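Local atomic coordinates of Non-structural polyprotein (Sindbis virus, PDB entry 4GUA), a protein that cleaves the alphavirus non-structural polyprotein through its nsP2 cysteine protease, here still joined in one chain to the macro and zinc-binding domains of nsP3. Residues A283-F288 against L307-L312; K287-S292 against A473-D478; T321-N326 against L653-T658. One frame throughout, in Å; residues are numbered along the deposited sequence.

Contacts 1 and 2 meet at strand 288-294, an edge strand of the methyltransferase-like sheet, and share Lys287 and Phe288. Contact 1 is the buried, almost wholly apolar member, built inside that domain from phenylalanines that meet obliquely and from leucines over their faces. Contact 2 is partly buried and polar: there the edge strand receives the loop after macro-domain helix 463-474 through charged and hydroxyl side chains. Contact 3, also partly buried, joins helix 323-333 to a loop of the zinc-binding region of nsP3 through a histidine, an asparagine and a backbone carbonyl. His324, beside His323 of contact 3, packs on Arg476 and Asp478 of contact 2, so the two interdomain contacts adjoin; contact 1 does not touch contact 3.

Contact 1: residues A283-F288 against L307-L312; sequences ALARKF and LIFRQL
Phe288 is sandwiched between Phe309 and Leu312 where helix 275-286 runs into the closing hairpin of a methyltransferase-like sheet, whose strand order 3-2-1-4-5-7-6 is that of the Rossmann-like methyltransferases. Phe309 CB sits over the centre of the Phe288 ring, 3.3 Å from its centroid, while Leu312 CD1 covers the opposite face nearer the rim. Leu312 CB closes on Phe288 CE2 at 3.4 Å. The two phenylalanine rings meet obliquely, planes at 46° and centroids 5.3 Å apart. Phe309 in turn offers one face to the helix: Leu284 CG lies 4.1 Å from the Phe309 centroid, and Leu284 CD2 reaches the ring atom CZ. A chi1 of -170° swings the Leu284 side chain beside its own carbonyl carbon and over the ring. Ala285 CB adds a contact at Phe309 CE2. Phe288 and Leu312 form an antiparallel non-hydrogen-bonded pair, which puts their side chains on the same face of the sheet. Further out, Leu256 of helix 237-257 packs on Leu284 and Phe288, and Leu265 and Val267 of strand 263-269 carry the apolar layer onward. Lys287 sends NZ away to Asn314 and the backbone O of Glu513, but its CB stays 3.8 Å from Leu312 CD1.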
loop_
_atom_site.group_PDB
_atom_site.type_symbol
_atom_site.label_atom_id
_atom_site.label_comp_id
_atom_site.label_asym_id
_atom_site.label_seq_id
_atom_site.Cartn_x
_atom_site.Cartn_y
_atom_site.Cartn_z
ATOM N N ALA A 283 -5.920 -3.793 -3.154
ATOM C CA ALA A 283 -6.802 -4.938 -3.360
ATOM C C ALA A 283 -6.393 -5.685 -4.622
ATOM O O ALA A 283 -6.374 -6.914 -4.664
ATOM C CB ALA A 283 -8.237 -4.477 -3.470
ATOM N N LEU A 284 -6.047 -4.919 -5.646
ATOM C CA LEU A 284 -5.675 -5.469 -6.937
ATOM C C LEU A 284 -4.366 -6.228 -6.794
ATOM O O LEU A 284 -4.194 -7.311 -7.348
ATOM C CB LEU A 284 -5.535 -4.334 -7.948
ATOM C CG LEU A 284 -5.383 -4.722 -9.415
ATOM C CD1 LEU A 284 -6.429 -5.729 -9.853
ATOM C CD2 LEU A 284 -5.486 -3.468 -10.243
ATOM N N ALA A 285 -3.455 -5.650 -6.026
ATOM C CA ALA A 285 -2.127 -6.212 -5.832
ATOM C C ALA A 285 -2.205 -7.515 -5.045
ATOM O O ALA A 285 -1.393 -8.416 -5.238
ATOM C CB ALA A 285 -1.248 -5.219 -5.106
ATOM N N ARG A 286 -3.172 -7.608 -4.141
ATOM C CA ARG A 286 -3.313 -8.802 -3.324
ATOM C C ARG A 286 -3.481 -10.045 -4.215
ATOM O O ARG A 286 -3.164 -11.165 -3.806
ATOM C CB ARG A 286 -4.499 -8.672 -2.349
ATOM C CG ARG A 286 -4.052 -8.708 -0.896
ATOM C CD ARG A 286 -5.166 -8.668 0.164
ATOM N NE ARG A 286 -6.478 -8.179 -0.258
ATOM C CZ ARG A 286 -6.868 -6.907 -0.199
ATOM N NH1 ARG A 286 -6.038 -5.963 0.227
ATOM N NH2 ARG A 286 -8.090 -6.573 -0.587
ATOM N N LYS A 287 -3.974 -9.841 -5.435
ATOM C CA LYS A 287 -4.241 -10.947 -6.356
ATOM C C LYS A 287 -3.013 -11.461 -7.115
ATOM O O LYS A 287 -3.108 -12.459 -7.836
ATOM C CB LYS A 287 -5.302 -10.529 -7.376
ATOM C CG LYS A 287 -6.631 -10.153 -6.765
ATOM C CD LYS A 287 -7.639 -9.733 -7.817
ATOM C CE LYS A 287 -8.950 -9.288 -7.177
ATOM N NZ LYS A 287 -9.545 -10.333 -6.306
ATOM N N PHE A 288 -1.874 -10.788 -6.966
ATOM C CA PHE A 288 -0.675 -11.118 -7.747
ATOM C C PHE A 288 0.525 -11.417 -6.866
ATOM O O PHE A 288 0.615 -10.938 -5.738
ATOM C CB PHE A 288 -0.320 -9.977 -8.702
ATOM C CG PHE A 288 -1.334 -9.753 -9.783
ATOM C CD1 PHE A 288 -2.483 -9.014 -9.536
ATOM C CD2 PHE A 288 -1.131 -10.267 -11.052
ATOM C CE1 PHE A 288 -3.419 -8.804 -10.532
ATOM C CE2 PHE A 288 -2.060 -10.060 -12.055
ATOM C CZ PHE A 288 -3.208 -9.329 -11.796
ATOM N N LEU A 307 1.568 0.576 -13.964
ATOM C CA LEU A 307 1.629 -0.451 -12.929
ATOM C C LEU A 307 1.683 -1.857 -13.529
ATOM O O LEU A 307 0.892 -2.211 -14.398
ATOM C CB LEU A 307 0.410 -0.343 -12.016
ATOM C CG LEU A 307 0.223 0.996 -11.299
ATOM C CD1 LEU A 307 -1.100 1.014 -10.548
ATOM C CD2 LEU A 307 1.383 1.281 -10.359
ATOM N N ILE A 308 2.632 -2.652 -13.057
ATOM C CA ILE A 308 2.818 -4.013 -13.540
ATOM C C ILE A 308 2.513 -5.053 -12.457
ATOM O O ILE A 308 3.275 -5.226 -11.518
ATOM C CB ILE A 308 4.272 -4.178 -14.021
ATOM C CG1 ILE A 308 4.575 -3.117 -15.083
ATOM C CG2 ILE A 308 4.509 -5.572 -14.572
ATOM C CD1 ILE A 308 6.030 -2.981 -15.431
ATOM N N PHE A 309 1.386 -5.739 -12.600
ATOM C CA PHE A 309 1.009 -6.837 -11.713
ATOM C C PHE A 309 1.395 -8.168 -12.366
ATOM O O PHE A 309 0.931 -8.476 -13.462
ATOM C CB PHE A 309 -0.506 -6.803 -11.463
ATOM C CG PHE A 309 -1.000 -5.498 -10.902
ATOM C CD1 PHE A 309 -1.287 -4.432 -11.736
ATOM C CD2 PHE A 309 -1.187 -5.336 -9.540
ATOM C CE1 PHE A 309 -1.743 -3.220 -11.218
ATOM C CE2 PHE A 309 -1.645 -4.128 -9.017
ATOM C CZ PHE A 309 -1.922 -3.073 -9.859
ATOM N N ARG A 310 2.227 -8.964 -11.696
ATOM C CA ARG A 310 2.788 -10.171 -12.308
ATOM C C ARG A 310 2.266 -11.461 -11.679
ATOM O O ARG A 310 2.274 -11.605 -10.452
ATOM C CB ARG A 310 4.309 -10.169 -12.170
ATOM C CG ARG A 310 5.030 -9.102 -12.957
ATOM C CD ARG A 310 6.537 -9.232 -12.771
ATOM N NE ARG A 310 7.247 -8.087 -13.324
ATOM C CZ ARG A 310 7.438 -7.891 -14.623
ATOM N NH1 ARG A 310 6.971 -8.766 -15.508
ATOM N NH2 ARG A 310 8.094 -6.822 -15.045
ATOM N N GLN A 311 1.888 -12.419 -12.529
ATOM C CA GLN A 311 1.449 -13.736 -12.071
ATOM C C GLN A 311 0.193 -13.743 -11.205
ATOM O O GLN A 311 0.279 -13.818 -9.974
ATOM C CB GLN A 311 2.573 -14.449 -11.330
ATOM C CG GLN A 311 3.757 -14.798 -12.190
ATOM C CD GLN A 311 4.812 -15.538 -11.401
ATOM O OE1 GLN A 311 5.049 -16.721 -11.624
ATOM N NE2 GLN A 311 5.445 -14.841 -10.457
ATOM N N LEU A 312 -0.968 -13.639 -11.849
ATOM C CA LEU A 312 -2.238 -13.626 -11.130
ATOM C C LEU A 312 -2.603 -15.017 -10.643
ATOM O O LEU A 312 -2.819 -15.916 -11.447
ATOM C CB LEU A 312 -3.342 -13.188 -12.096
ATOM C CG LEU A 312 -4.793 -13.469 -11.691
ATOM C CD1 LEU A 312 -5.258 -12.461 -10.663
ATOM C CD2 LEU A 312 -5.699 -13.447 -12.907
#

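Contact 2: residues K287-S292 against A473-D478; sequences KFVRVS and ALDRTD
Arg290 projects from the outer strand 288-294 of the methyltransferase-like sheet into a type I beta turn, Leu474 to Thr477, that follows helix 463-474 of the macro domain, and so joins the nsP2 and nsP3 parts of the polyprotein. Charge and carbonyls come first. The arginine is extended from CG to NE, which carries its guanidinium across the turn: the CA of Asp475 lies over one face, toward the rim, and the O of Thr477 sits at the edge in plane, 2.9 Å from Arg290 NH1. The salt bridge between Arg290 NH2 and Asp475 OD1 is long, 3.8 Å; with the carboxylate oxygen far off the guanidinium plane the attraction is one of charge rather than a directed bond, and the planes of the two groups are 54° apart. Asp475 has other partners in the nsP3 part: its OD1 is hydrogen-bonded to Tyr346 OH and its OD2 forms a salt bridge with Lys501, probably spreading its charge over three groups. Arg476 returns in the other direction, its chain bent at chi2 (-16°) so that the guanidinium lies across the edge strand. One face is over Val289 O, the N of Val291 is at its edge, and Val291 CG1 lies 3.9 Å from Arg476 NH1. Apolar packing is slight, though Phe320 covers both Val291 and Arg476. The backbone here is a classic beta bulge, Val289 and Arg290 both facing Arg310. Among the hydrogen bonds, Thr477 OG1 donates to Leu474 O at 3.0 Å, bracing the turn from within. Across the contact Ser292 OG gives its hydrogen to Asp478 OD1 at 2.9 Å, on the syn side and 25° out of the carboxylate plane.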
loop_
_atom_site.group_PDB
_atom_site.type_symbol
_atom_site.label_atom_id
_atom_site.label_comp_id
_atom_site.label_asym_id
_atom_site.label_seq_id
_atom_site.Cartn_x
_atom_site.Cartn_y
_atom_site.Cartn_z
ATOM N N LYS A 287 -3.974 -9.841 -5.435
ATOM C CA LYS A 287 -4.241 -10.947 -6.356
ATOM C C LYS A 287 -3.013 -11.461 -7.115
ATOM O O LYS A 287 -3.108 -12.459 -7.836
ATOM C CB LYS A 287 -5.302 -10.529 -7.376
ATOM C CG LYS A 287 -6.631 -10.153 -6.765
ATOM C CD LYS A 287 -7.639 -9.733 -7.817
ATOM C CE LYS A 287 -8.950 -9.288 -7.177
ATOM N NZ LYS A 287 -9.545 -10.333 -6.306
ATOM N N PHE A 288 -1.874 -10.788 -6.966
ATOM C CA PHE A 288 -0.675 -11.118 -7.747
ATOM C C PHE A 288 0.525 -11.417 -6.866
ATOM O O PHE A 288 0.615 -10.938 -5.738
ATOM C CB PHE A 288 -0.320 -9.977 -8.702
ATOM C CG PHE A 288 -1.334 -9.753 -9.783
ATOM C CD1 PHE A 288 -2.483 -9.014 -9.536
ATOM C CD2 PHE A 288 -1.131 -10.267 -11.052
ATOM C CE1 PHE A 288 -3.419 -8.804 -10.532
ATOM C CE2 PHE A 288 -2.060 -10.060 -12.055
ATOM C CZ PHE A 288 -3.208 -9.329 -11.796
ATOM N N VAL A 289 1.450 -12.207 -7.401
ATOM C CA VAL A 289 2.664 -12.579 -6.683
ATOM C C VAL A 289 3.563 -11.360 -6.483
ATOM O O VAL A 289 4.080 -11.128 -5.389
ATOM C CB VAL A 289 3.456 -13.655 -7.457
ATOM C CG1 VAL A 289 4.701 -14.047 -6.694
ATOM C CG2 VAL A 289 2.597 -14.881 -7.692
ATOM N N ARG A 290 3.729 -10.581 -7.548
ATOM C CA ARG A 290 4.547 -9.371 -7.523
ATOM C C ARG A 290 3.800 -8.198 -8.134
ATOM O O ARG A 290 2.908 -8.375 -8.966
ATOM C CB ARG A 290 5.817 -9.547 -8.347
ATOM C CG ARG A 290 6.888 -10.442 -7.784
ATOM C CD ARG A 290 8.066 -10.387 -8.735
ATOM N NE ARG A 290 9.176 -11.248 -8.354
ATOM C CZ ARG A 290 10.209 -10.867 -7.618
ATOM N NH1 ARG A 290 10.286 -9.627 -7.146
ATOM N NH2 ARG A 290 11.169 -11.740 -7.347
ATOM N N VAL A 291 4.171 -6.994 -7.722
ATOM C CA VAL A 291 3.748 -5.803 -8.434
ATOM C C VAL A 291 4.850 -4.751 -8.361
ATOM O O VAL A 291 5.430 -4.513 -7.300
ATOM C CB VAL A 291 2.401 -5.249 -7.904
ATOM C CG1 VAL A 291 2.428 -5.105 -6.400
ATOM C CG2 VAL A 291 2.072 -3.920 -8.566
ATOM N N SER A 292 5.124 -4.133 -9.507
ATOM C CA SER A 292 6.143 -3.105 -9.639
ATOM C C SER A 292 5.567 -1.990 -10.498
ATOM O O SER A 292 4.358 -1.938 -10.715
ATOM C CB SER A 292 7.409 -3.665 -10.279
ATOM O OG SER A 292 8.495 -2.759 -10.127
ATOM N N ALA A 473 10.011 -11.766 1.684
ATOM C CA ALA A 473 10.627 -10.451 1.748
ATOM C C ALA A 473 11.075 -9.946 0.373
ATOM O O ALA A 473 10.845 -8.786 0.031
ATOM C CB ALA A 473 11.812 -10.479 2.708
ATOM N N LEU A 474 11.719 -10.812 -0.407
ATOM C CA LEU A 474 12.405 -10.379 -1.627
ATOM C C LEU A 474 11.557 -10.401 -2.895
ATOM O O LEU A 474 12.008 -9.951 -3.946
ATOM C CB LEU A 474 13.690 -11.188 -1.828
ATOM C CG LEU A 474 14.808 -10.765 -0.874
ATOM C CD1 LEU A 474 15.876 -11.826 -0.771
ATOM C CD2 LEU A 474 15.418 -9.458 -1.345
ATOM N N ASP A 475 10.340 -10.922 -2.807
ATOM C CA ASP A 475 9.374 -10.738 -3.884
ATOM C C ASP A 475 9.008 -9.257 -3.926
ATOM O O ASP A 475 8.550 -8.728 -4.941
ATOM C CB ASP A 475 8.121 -11.570 -3.629
ATOM C CG ASP A 475 8.344 -13.051 -3.863
ATOM O OD1 ASP A 475 9.427 -13.424 -4.364
ATOM O OD2 ASP A 475 7.426 -13.841 -3.544
ATOM N N ARG A 476 9.251 -8.599 -2.798
ATOM C CA ARG A 476 8.913 -7.200 -2.582
ATOM C C ARG A 476 10.053 -6.278 -3.021
ATOM O O ARG A 476 10.137 -5.140 -2.568
ATOM C CB ARG A 476 8.534 -6.966 -1.120
ATOM C CG ARG A 476 7.061 -7.227 -0.796
ATOM C CD ARG A 476 6.191 -7.298 -2.033
ATOM N NE ARG A 476 4.912 -7.960 -1.790
ATOM C CZ ARG A 476 3.973 -8.114 -2.716
ATOM N NH1 ARG A 476 4.154 -7.631 -3.934
ATOM N NH2 ARG A 476 2.844 -8.735 -2.425
ATOM N N THR A 477 10.998 -6.814 -3.793
ATOM C CA THR A 477 12.000 -5.982 -4.460
ATOM C C THR A 477 11.968 -6.162 -5.984
ATOM O O THR A 477 11.235 -6.999 -6.508
ATOM C CB THR A 477 13.425 -6.334 -3.984
ATOM O OG1 THR A 477 13.798 -7.625 -4.486
ATOM C CG2 THR A 477 13.507 -6.330 -2.467
ATOM N N ASP A 478 12.762 -5.360 -6.687
ATOM C CA ASP A 478 12.956 -5.507 -8.130
ATOM C C ASP A 478 14.248 -6.249 -8.477
ATOM O O ASP A 478 14.612 -6.358 -9.639
ATOM C CB ASP A 478 12.948 -4.142 -8.807
ATOM C CG ASP A 478 11.570 -3.518 -8.830
ATOM O OD1 ASP A 478 10.579 -4.276 -8.906
ATOM O OD2 ASP A 478 11.477 -2.273 -8.769
#

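Contact 3: residues T321-N326 against L653-T658; sequences TPHHLN and LFNPHT
His323, at the start of helix 323-333, meets Asn655 and His657 in an Asx turn of the nsP3 zinc-binding region, bringing together parts of the chain more than 300 residues apart. Hydrogen bonding fixes both nitrogens of its ring. NE2 donates to His657 O at 2.7 Å along an almost straight line (178°), with the acceptor in the ring plane; seen from the carbonyl, the donor stands above the plane instead, 42° out of it. On the other nitrogen, ND1 pairs with Thr321 OG1 at 2.8 Å, an intrasegment bond in which either could be the donor. The imidazole is thus held at two points, which probably restricts its rotation about chi2. Stacking supplies the second kind of contact. The side-chain amide of Asn655 lies flat over one face of the His323 ring, the planes 4° apart and CG 3.7 Å above the centre, while Asn655 CB makes a CH-pi contact with the same face. The amide is itself held at both ends: ND2 donates to Asp436 of helix 420-440 in the macro domain, and OD1 accepts the backbone N of His657 at 3.1 Å, closing the Asx turn that presents His657 O to the histidine. Around this the loop has further polar ties, His657 ND1 to Asp566 and Thr658 OG1 to Lys560, and Tyr541 packs on Thr321 and His323. The apolar part is small. Phe654, whose side chain is about 11 Å from the bound zinc ion, meets the Thr321 methyl obliquely, Thr321 CG2 lying 3.8 Å from Phe654 CD1.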
loop_
_atom_site.group_PDB
_atom_site.type_symbol
_atom_site.label_atom_id
_atom_site.label_comp_id
_atom_site.label_asym_id
_atom_site.label_seq_id
_atom_site.Cartn_x
_atom_site.Cartn_y
_atom_site.Cartn_z
ATOM N N THR A 321 1.785 -5.208 1.395
ATOM C CA THR A 321 2.091 -3.910 1.981
ATOM C C THR A 321 2.830 -3.067 0.949
ATOM O O THR A 321 3.636 -3.596 0.189
ATOM C CB THR A 321 2.922 -4.062 3.270
ATOM O OG1 THR A 321 4.199 -4.642 2.967
ATOM C CG2 THR A 321 2.190 -4.954 4.266
ATOM N N PRO A 322 2.530 -1.757 0.892
ATOM C CA PRO A 322 3.099 -0.963 -0.199
ATOM C C PRO A 322 4.488 -0.386 0.064
ATOM O O PRO A 322 4.770 0.713 -0.410
ATOM C CB PRO A 322 2.106 0.191 -0.308
ATOM C CG PRO A 322 1.691 0.417 1.118
ATOM C CD PRO A 322 1.633 -0.956 1.744
ATOM N N HIS A 323 5.369 -1.123 0.723
ATOM C CA HIS A 323 6.683 -0.587 1.045
ATOM C C HIS A 323 7.467 -0.492 -0.245
ATOM O O HIS A 323 7.972 0.569 -0.625
ATOM C CB HIS A 323 7.390 -1.479 2.052
ATOM C CG HIS A 323 6.697 -1.552 3.376
ATOM N ND1 HIS A 323 5.598 -2.353 3.601
ATOM C CD2 HIS A 323 6.957 -0.933 4.552
ATOM C CE1 HIS A 323 5.205 -2.217 4.854
ATOM N NE2 HIS A 323 6.013 -1.361 5.453
ATOM N N HIS A 324 7.560 -1.633 -0.914
ATOM C CA HIS A 324 8.274 -1.738 -2.169
ATOM C C HIS A 324 7.710 -0.795 -3.212
ATOM O O HIS A 324 8.421 0.040 -3.751
ATOM C CB HIS A 324 8.176 -3.157 -2.696
ATOM C CG HIS A 324 8.669 -3.307 -4.097
ATOM N ND1 HIS A 324 7.929 -3.928 -5.080
ATOM C CD2 HIS A 324 9.820 -2.910 -4.686
ATOM C CE1 HIS A 324 8.609 -3.909 -6.213
ATOM N NE2 HIS A 324 9.759 -3.298 -6.001
ATOM N N LEU A 325 6.423 -0.935 -3.494
ATOM C CA LEU A 325 5.802 -0.164 -4.554
ATOM C C LEU A 325 5.931 1.335 -4.293
ATOM O O LEU A 325 6.230 2.101 -5.206
ATOM C CB LEU A 325 4.333 -0.559 -4.698
ATOM C CG LEU A 325 3.644 -0.072 -5.969
ATOM C CD1 LEU A 325 4.421 -0.492 -7.206
ATOM C CD2 LEU A 325 2.225 -0.599 -6.025
ATOM N N ASN A 326 5.735 1.753 -3.046
ATOM C CA ASN A 326 5.922 3.160 -2.696
ATOM C C ASN A 326 7.311 3.634 -3.082
ATOM O O ASN A 326 7.466 4.660 -3.741
ATOM C CB ASN A 326 5.732 3.380 -1.196
ATOM C CG ASN A 326 4.280 3.401 -0.787
ATOM O OD1 ASN A 326 3.391 3.036 -1.559
ATOM N ND2 ASN A 326 4.030 3.821 0.446
ATOM N N LEU A 653 3.971 -12.271 9.273
ATOM C CA LEU A 653 5.227 -12.235 8.532
ATOM C C LEU A 653 5.445 -11.088 7.520
ATOM O O LEU A 653 6.440 -11.095 6.798
ATOM C CB LEU A 653 5.447 -13.595 7.875
ATOM C CG LEU A 653 5.403 -14.732 8.899
ATOM C CD1 LEU A 653 5.547 -16.076 8.220
ATOM C CD2 LEU A 653 6.487 -14.543 9.950
ATOM N N PHE A 654 4.526 -10.132 7.425
ATOM C CA PHE A 654 4.735 -9.007 6.509
ATOM C C PHE A 654 5.611 -7.924 7.143
ATOM O O PHE A 654 5.951 -8.002 8.321
ATOM C CB PHE A 654 3.403 -8.406 6.042
ATOM C CG PHE A 654 2.557 -7.854 7.158
ATOM C CD1 PHE A 654 2.777 -6.574 7.643
ATOM C CD2 PHE A 654 1.531 -8.605 7.710
ATOM C CE1 PHE A 654 2.001 -6.063 8.662
ATOM C CE2 PHE A 654 0.749 -8.094 8.727
ATOM C CZ PHE A 654 0.985 -6.823 9.204
ATOM N N ASN A 655 5.942 -6.900 6.363
ATOM C CA ASN A 655 6.848 -5.846 6.812
ATOM C C ASN A 655 6.222 -4.951 7.894
ATOM O O ASN A 655 5.204 -4.284 7.657
ATOM C CB ASN A 655 7.284 -5.006 5.613
ATOM C CG ASN A 655 8.461 -4.109 5.925
ATOM O OD1 ASN A 655 8.622 -3.634 7.052
ATOM N ND2 ASN A 655 9.296 -3.872 4.925
ATOM N N PRO A 656 6.823 -4.954 9.098
ATOM C CA PRO A 656 6.355 -4.263 10.310
ATOM C C PRO A 656 6.519 -2.746 10.295
ATOM O O PRO A 656 5.796 -2.058 11.020
ATOM C CB PRO A 656 7.221 -4.868 11.407
ATOM C CG PRO A 656 8.472 -5.246 10.718
ATOM C CD PRO A 656 8.094 -5.661 9.333
ATOM N N HIS A 657 7.467 -2.239 9.508
ATOM C CA HIS A 657 7.705 -0.800 9.430
ATOM C C HIS A 657 6.534 -0.044 8.816
ATOM O O HIS A 657 5.783 -0.581 8.006
ATOM C CB HIS A 657 8.953 -0.502 8.601
ATOM C CG HIS A 657 10.231 -0.893 9.271
ATOM N ND1 HIS A 657 10.453 -0.700 10.618
ATOM C CD2 HIS A 657 11.352 -1.470 8.781
ATOM C CE1 HIS A 657 11.656 -1.145 10.930
ATOM N NE2 HIS A 657 12.222 -1.617 9.833
ATOM N N THR A 658 6.388 1.215 9.207
ATOM C CA THR A 658 5.462 2.107 8.537
ATOM C C THR A 658 5.961 2.304 7.108
ATOM O O THR A 658 7.116 2.681 6.896
ATOM C CB THR A 658 5.415 3.482 9.230
ATOM O OG1 THR A 658 5.025 3.329 10.602
ATOM C CG2 THR A 658 4.438 4.409 8.522
#